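Local coordinates for protein ferritin light chain (Trichoplusia ni, PDB 1Z6O) that forms the light subunit of a secreted insect ferritin that stores iron and probably promotes nucleation of the ferrihydrite core, at residues A[35-48]-A[135-147]. Numbering follows the deposited sequence.
Sequences GNVATELQAYAKLH and ELAERAFYIHREA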
loop_
_atom_site.group_PDB
_atom_site.type_symbol
_atom_site.label_atom_id
_atom_site.label_comp_id
_atom_site.label_asym_id
_atom_site.label_seq_id
_atom_site.Cartn_x
_atom_site.Cartn_y
_atom_site.Cartn_z
ATOM N N GLY A 35 -42.286 48.914 7.005
ATOM C CA GLY A 35 -42.224 48.378 5.658
ATOM C C GLY A 35 -42.899 47.041 5.421
ATOM O O GLY A 35 -43.568 46.486 6.291
ATOM N N ASN A 36 -42.691 46.510 4.223
ATOM C CA ASN A 36 -43.304 45.258 3.822
ATOM C C ASN A 36 -42.311 44.125 3.625
ATOM O O ASN A 36 -42.680 43.089 3.080
ATOM C CB ASN A 36 -44.044 45.458 2.501
ATOM C CG ASN A 36 -45.109 46.527 2.589
ATOM O OD1 ASN A 36 -45.939 46.513 3.494
ATOM N ND2 ASN A 36 -45.095 47.458 1.641
ATOM N N VAL A 37 -41.069 44.302 4.056
ATOM C CA VAL A 37 -40.093 43.252 3.812
ATOM C C VAL A 37 -40.468 41.910 4.425
ATOM O O VAL A 37 -40.366 40.886 3.759
ATOM C CB VAL A 37 -38.667 43.657 4.278
ATOM C CG1 VAL A 37 -38.607 43.781 5.779
ATOM C CG2 VAL A 37 -37.663 42.603 3.823
ATOM N N ALA A 38 -40.927 41.905 5.674
ATOM C CA ALA A 38 -41.264 40.642 6.326
ATOM C C ALA A 38 -42.409 39.911 5.637
ATOM O O ALA A 38 -42.335 38.699 5.411
ATOM C CB ALA A 38 -41.588 40.880 7.808
ATOM N N THR A 39 -43.471 40.628 5.287
ATOM C CA THR A 39 -44.585 39.961 4.625
ATOM C C THR A 39 -44.212 39.574 3.195
ATOM O O THR A 39 -44.660 38.538 2.698
ATOM C CB THR A 39 -45.866 40.847 4.616
ATOM O OG1 THR A 39 -45.557 42.122 4.056
ATOM C CG2 THR A 39 -46.386 41.047 6.042
ATOM N N GLU A 40 -43.398 40.390 2.527
ATOM C CA GLU A 40 -42.992 40.043 1.157
ATOM C C GLU A 40 -42.147 38.760 1.146
ATOM O O GLU A 40 -42.252 37.955 0.223
ATOM C CB GLU A 40 -42.185 41.179 0.516
ATOM C CG GLU A 40 -43.040 42.383 0.142
ATOM C CD GLU A 40 -44.089 42.050 -0.912
ATOM O OE1 GLU A 40 -45.189 42.643 -0.849
ATOM O OE2 GLU A 40 -43.817 41.211 -1.808
ATOM N N LEU A 41 -41.310 38.572 2.162
ATOM C CA LEU A 41 -40.491 37.362 2.209
ATOM C C LEU A 41 -41.405 36.143 2.365
ATOM O O LEU A 41 -41.180 35.099 1.748
ATOM C CB LEU A 41 -39.488 37.438 3.361
ATOM C CG LEU A 41 -38.392 36.363 3.302
ATOM C CD1 LEU A 41 -37.550 36.559 2.024
ATOM C CD2 LEU A 41 -37.508 36.444 4.555
ATOM N N GLN A 42 -42.447 36.265 3.186
ATOM C CA GLN A 42 -43.389 35.158 3.347
ATOM C C GLN A 42 -44.089 34.872 2.018
ATOM O O GLN A 42 -44.263 33.711 1.639
ATOM C CB GLN A 42 -44.445 35.494 4.404
ATOM C CG GLN A 42 -43.894 35.573 5.824
ATOM C CD GLN A 42 -44.958 36.012 6.812
ATOM O OE1 GLN A 42 -46.067 35.499 6.794
ATOM N NE2 GLN A 42 -44.620 36.949 7.681
ATOM N N ALA A 43 -44.511 35.920 1.315
ATOM C CA ALA A 43 -45.180 35.727 0.026
ATOM C C ALA A 43 -44.210 35.143 -1.016
ATOM O O ALA A 43 -44.635 34.507 -1.978
ATOM C CB ALA A 43 -45.764 37.071 -0.489
ATOM N N TYR A 44 -42.913 35.368 -0.829
ATOM C CA TYR A 44 -41.907 34.845 -1.764
ATOM C C TYR A 44 -41.786 33.324 -1.578
ATOM O O TYR A 44 -41.574 32.590 -2.545
ATOM C CB TYR A 44 -40.552 35.535 -1.516
ATOM C CG TYR A 44 -39.568 35.436 -2.678
ATOM C CD1 TYR A 44 -40.004 35.534 -4.007
ATOM C CD2 TYR A 44 -38.198 35.336 -2.443
ATOM C CE1 TYR A 44 -39.087 35.546 -5.075
ATOM C CE2 TYR A 44 -37.273 35.343 -3.499
ATOM C CZ TYR A 44 -37.726 35.452 -4.809
ATOM O OH TYR A 44 -36.807 35.473 -5.847
ATOM N N ALA A 45 -41.920 32.847 -0.339
ATOM C CA ALA A 45 -41.880 31.401 -0.095
ATOM C C ALA A 45 -43.102 30.792 -0.789
ATOM O O ALA A 45 -43.030 29.728 -1.400
ATOM C CB ALA A 45 -41.944 31.104 1.410
ATOM N N LYS A 46 -44.230 31.483 -0.688
ATOM C CA LYS A 46 -45.469 31.011 -1.294
ATOM C C LYS A 46 -45.362 30.947 -2.820
ATOM O O LYS A 46 -45.874 30.014 -3.448
ATOM C CB LYS A 46 -46.616 31.935 -0.877
ATOM C CG LYS A 46 -47.965 31.607 -1.500
ATOM C CD LYS A 46 -49.005 32.627 -1.046
ATOM C CE LYS A 46 -50.245 32.580 -1.912
ATOM N NZ LYS A 46 -51.242 33.583 -1.457
ATOM N N LEU A 47 -44.706 31.937 -3.418
ATOM C CA LEU A 47 -44.535 31.937 -4.875
ATOM C C LEU A 47 -43.659 30.747 -5.294
ATOM O O LEU A 47 -43.957 30.068 -6.281
ATOM C CB LEU A 47 -43.893 33.254 -5.342
ATOM C CG LEU A 47 -43.621 33.410 -6.849
ATOM C CD1 LEU A 47 -44.920 33.261 -7.652
ATOM C CD2 LEU A 47 -42.995 34.789 -7.100
ATOM N N HIS A 48 -42.583 30.484 -4.553
ATOM C CA HIS A 48 -41.727 29.346 -4.898
ATOM C C HIS A 48 -42.494 28.039 -4.738
ATOM O O HIS A 48 -42.330 27.117 -5.527
ATOM C CB HIS A 48 -40.469 29.288 -4.016
ATOM C CG HIS A 48 -39.373 30.209 -4.464
ATOM N ND1 HIS A 48 -39.326 31.541 -4.111
ATOM C CD2 HIS A 48 -38.292 29.988 -5.255
ATOM C CE1 HIS A 48 -38.261 32.102 -4.663
ATOM N NE2 HIS A 48 -37.619 31.181 -5.363
ATOM N N GLU A 135 -40.050 36.489 -13.375
ATOM C CA GLU A 135 -40.940 36.977 -12.319
ATOM C C GLU A 135 -40.309 36.700 -10.948
ATOM O O GLU A 135 -40.340 37.556 -10.065
ATOM C CB GLU A 135 -42.329 36.318 -12.412
ATOM C CG GLU A 135 -43.248 36.706 -11.239
ATOM C CD GLU A 135 -44.634 36.058 -11.304
ATOM O OE1 GLU A 135 -44.733 34.827 -11.508
ATOM O OE2 GLU A 135 -45.631 36.790 -11.135
ATOM N N LEU A 136 -39.737 35.510 -10.756
ATOM C CA LEU A 136 -39.080 35.213 -9.475
ATOM C C LEU A 136 -37.913 36.180 -9.254
ATOM O O LEU A 136 -37.677 36.650 -8.134
ATOM C CB LEU A 136 -38.538 33.777 -9.458
ATOM C CG LEU A 136 -39.570 32.652 -9.319
ATOM C CD1 LEU A 136 -38.915 31.301 -9.622
ATOM C CD2 LEU A 136 -40.134 32.662 -7.900
ATOM N N ALA A 137 -37.178 36.468 -10.323
ATOM C CA ALA A 137 -36.021 37.360 -10.230
ATOM C C ALA A 137 -36.433 38.795 -9.923
ATOM O O ALA A 137 -35.811 39.458 -9.093
ATOM C CB ALA A 137 -35.207 37.310 -11.538
ATOM N N GLU A 138 -37.477 39.284 -10.587
ATOM C CA GLU A 138 -37.917 40.653 -10.343
ATOM C C GLU A 138 -38.566 40.789 -8.970
ATOM O O GLU A 138 -38.541 41.867 -8.371
ATOM C CB GLU A 138 -38.852 41.120 -11.469
ATOM C CG GLU A 138 -38.061 41.299 -12.779
ATOM C CD GLU A 138 -38.906 41.747 -13.952
ATOM O OE1 GLU A 138 -40.146 41.690 -13.847
ATOM O OE2 GLU A 138 -38.327 42.146 -14.989
ATOM N N ARG A 139 -39.142 39.704 -8.464
ATOM C CA ARG A 139 -39.724 39.753 -7.125
ATOM C C ARG A 139 -38.554 39.896 -6.135
ATOM O O ARG A 139 -38.656 40.621 -5.151
ATOM C CB ARG A 139 -40.525 38.481 -6.822
ATOM C CG ARG A 139 -41.212 38.495 -5.443
ATOM C CD ARG A 139 -42.369 39.504 -5.388
ATOM N NE ARG A 139 -43.510 39.062 -6.193
ATOM C CZ ARG A 139 -44.384 38.126 -5.820
ATOM N NH1 ARG A 139 -44.271 37.513 -4.638
ATOM N NH2 ARG A 139 -45.370 37.795 -6.641
ATOM N N ALA A 140 -37.437 39.209 -6.381
ATOM C CA ALA A 140 -36.293 39.360 -5.480
ATOM C C ALA A 140 -35.786 40.808 -5.531
ATOM O O ALA A 140 -35.409 41.365 -4.506
ATOM C CB ALA A 140 -35.153 38.389 -5.857
ATOM N N PHE A 141 -35.765 41.411 -6.719
ATOM C CA PHE A 141 -35.316 42.806 -6.852
ATOM C C PHE A 141 -36.233 43.716 -6.026
ATOM O O PHE A 141 -35.786 44.657 -5.377
ATOM C CB PHE A 141 -35.387 43.266 -8.317
ATOM C CG PHE A 141 -34.193 42.865 -9.164
ATOM C CD1 PHE A 141 -33.309 41.865 -8.747
ATOM C CD2 PHE A 141 -33.969 43.494 -10.392
ATOM C CE1 PHE A 141 -32.206 41.493 -9.551
ATOM C CE2 PHE A 141 -32.877 43.134 -11.201
ATOM C CZ PHE A 141 -31.993 42.126 -10.774
ATOM N N TYR A 142 -37.525 43.432 -6.079
ATOM C CA TYR A 142 -38.523 44.217 -5.352
ATOM C C TYR A 142 -38.323 44.128 -3.830
ATOM O O TYR A 142 -38.324 45.138 -3.129
ATOM C CB TYR A 142 -39.916 43.711 -5.730
ATOM C CG TYR A 142 -41.037 44.430 -5.029
ATOM C CD1 TYR A 142 -41.409 45.715 -5.412
ATOM C CD2 TYR A 142 -41.723 43.827 -3.977
ATOM C CE1 TYR A 142 -42.443 46.387 -4.764
ATOM C CE2 TYR A 142 -42.759 44.488 -3.319
ATOM C CZ TYR A 142 -43.112 45.769 -3.720
ATOM O OH TYR A 142 -44.137 46.430 -3.083
ATOM N N ILE A 143 -38.154 42.919 -3.311
ATOM C CA ILE A 143 -37.952 42.754 -1.870
ATOM C C ILE A 143 -36.644 43.417 -1.437
ATOM O O ILE A 143 -36.561 44.043 -0.371
ATOM C CB ILE A 143 -37.933 41.257 -1.495
ATOM C CG1 ILE A 143 -39.271 40.622 -1.892
ATOM C CG2 ILE A 143 -37.705 41.077 0.015
ATOM C CD1 ILE A 143 -39.280 39.093 -1.734
ATOM N N HIS A 144 -35.622 43.288 -2.277
ATOM C CA HIS A 144 -34.317 43.882 -2.000
ATOM C C HIS A 144 -34.464 45.412 -1.893
ATOM O O HIS A 144 -33.924 46.045 -0.983
ATOM C CB HIS A 144 -33.352 43.502 -3.133
ATOM C CG HIS A 144 -31.933 43.922 -2.902
ATOM N ND1 HIS A 144 -31.508 45.227 -3.048
ATOM C CD2 HIS A 144 -30.832 43.199 -2.570
ATOM C CE1 HIS A 144 -30.205 45.289 -2.820
ATOM N NE2 HIS A 144 -29.772 44.072 -2.529
ATOM N N ARG A 145 -35.203 46.002 -2.826
ATOM C CA ARG A 145 -35.422 47.451 -2.819
ATOM C C ARG A 145 -36.249 47.874 -1.586
ATOM O O ARG A 145 -36.013 48.925 -0.976
ATOM C CB ARG A 145 -36.153 47.869 -4.106
ATOM C CG ARG A 145 -36.230 49.372 -4.266
ATOM C CD ARG A 145 -36.876 49.820 -5.578
ATOM N NE ARG A 145 -36.863 51.278 -5.597
ATOM C CZ ARG A 145 -36.692 52.024 -6.676
ATOM N NH1 ARG A 145 -36.520 51.460 -7.869
ATOM N NH2 ARG A 145 -36.663 53.344 -6.548
ATOM N N GLU A 146 -37.221 47.049 -1.225
ATOM C CA GLU A 146 -38.048 47.333 -0.055
ATOM C C GLU A 146 -37.183 47.291 1.214
ATOM O O GLU A 146 -37.403 48.047 2.155
ATOM C CB GLU A 146 -39.169 46.290 0.023
ATOM C CG GLU A 146 -40.172 46.493 1.134
ATOM C CD GLU A 146 -40.966 47.788 0.992
ATOM O OE1 GLU A 146 -41.214 48.230 -0.162
ATOM O OE2 GLU A 146 -41.346 48.345 2.047
ATOM N N ALA A 147 -36.180 46.416 1.235
ATOM C CA ALA A 147 -35.317 46.287 2.404
ATOM C C ALA A 147 -34.256 47.368 2.565
ATOM O O ALA A 147 -33.803 47.634 3.675
ATOM C CB ALA A 147 -34.606 44.917 2.371
HETATM O O HOH W 1 -43.002 38.612 -2.320
HETATM O O HOH W 2 -46.454 35.478 -3.750
#
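Leu136 O takes two hydrogen bonds, from Tyr44 OH at 2.7 Å and from Ala140 N of its own helix. The two donors reach it from opposite faces of the carbonyl plane. Tyr44 gets there because its CG lies anti to the backbone N (chi1 -161°), which sends the ring across to the other helix. The ring sits as a knob among Leu136, Arg139, Ala140 and Ile143. Ile143 CD1 lies over one ring face in a CH-pi contact, 4.2 Å from the centroid of the Tyr44 ring. A phenylalanine in place of Tyr44 would probably leave Leu136 O without its cross-helix donor. Segments 37-48 and 135-147 run antiparallel, their axes at 163°, within the ferritin four-helix bundle, and Phe167 of helix 157-190 also meets the Tyr44 ring. Leu47 CD2 rests over the Arg139 guanidinium face, 3.8 Å from Arg139 CZ. Two waters bind Arg139 NH1; one bridges to Glu40 O and OE2, the other to Ala43 O. The Glu40 carboxylate, also bonded to Ser107 and Thr108, stands at the edge of the Tyr142 ring. Leu136 CD2 packs over the His48 ring face, 3.9 Å from its centroid. At the far end, Asn36 N donates to Glu146 OE2 at 3.1 Å, from above the carboxylate plane.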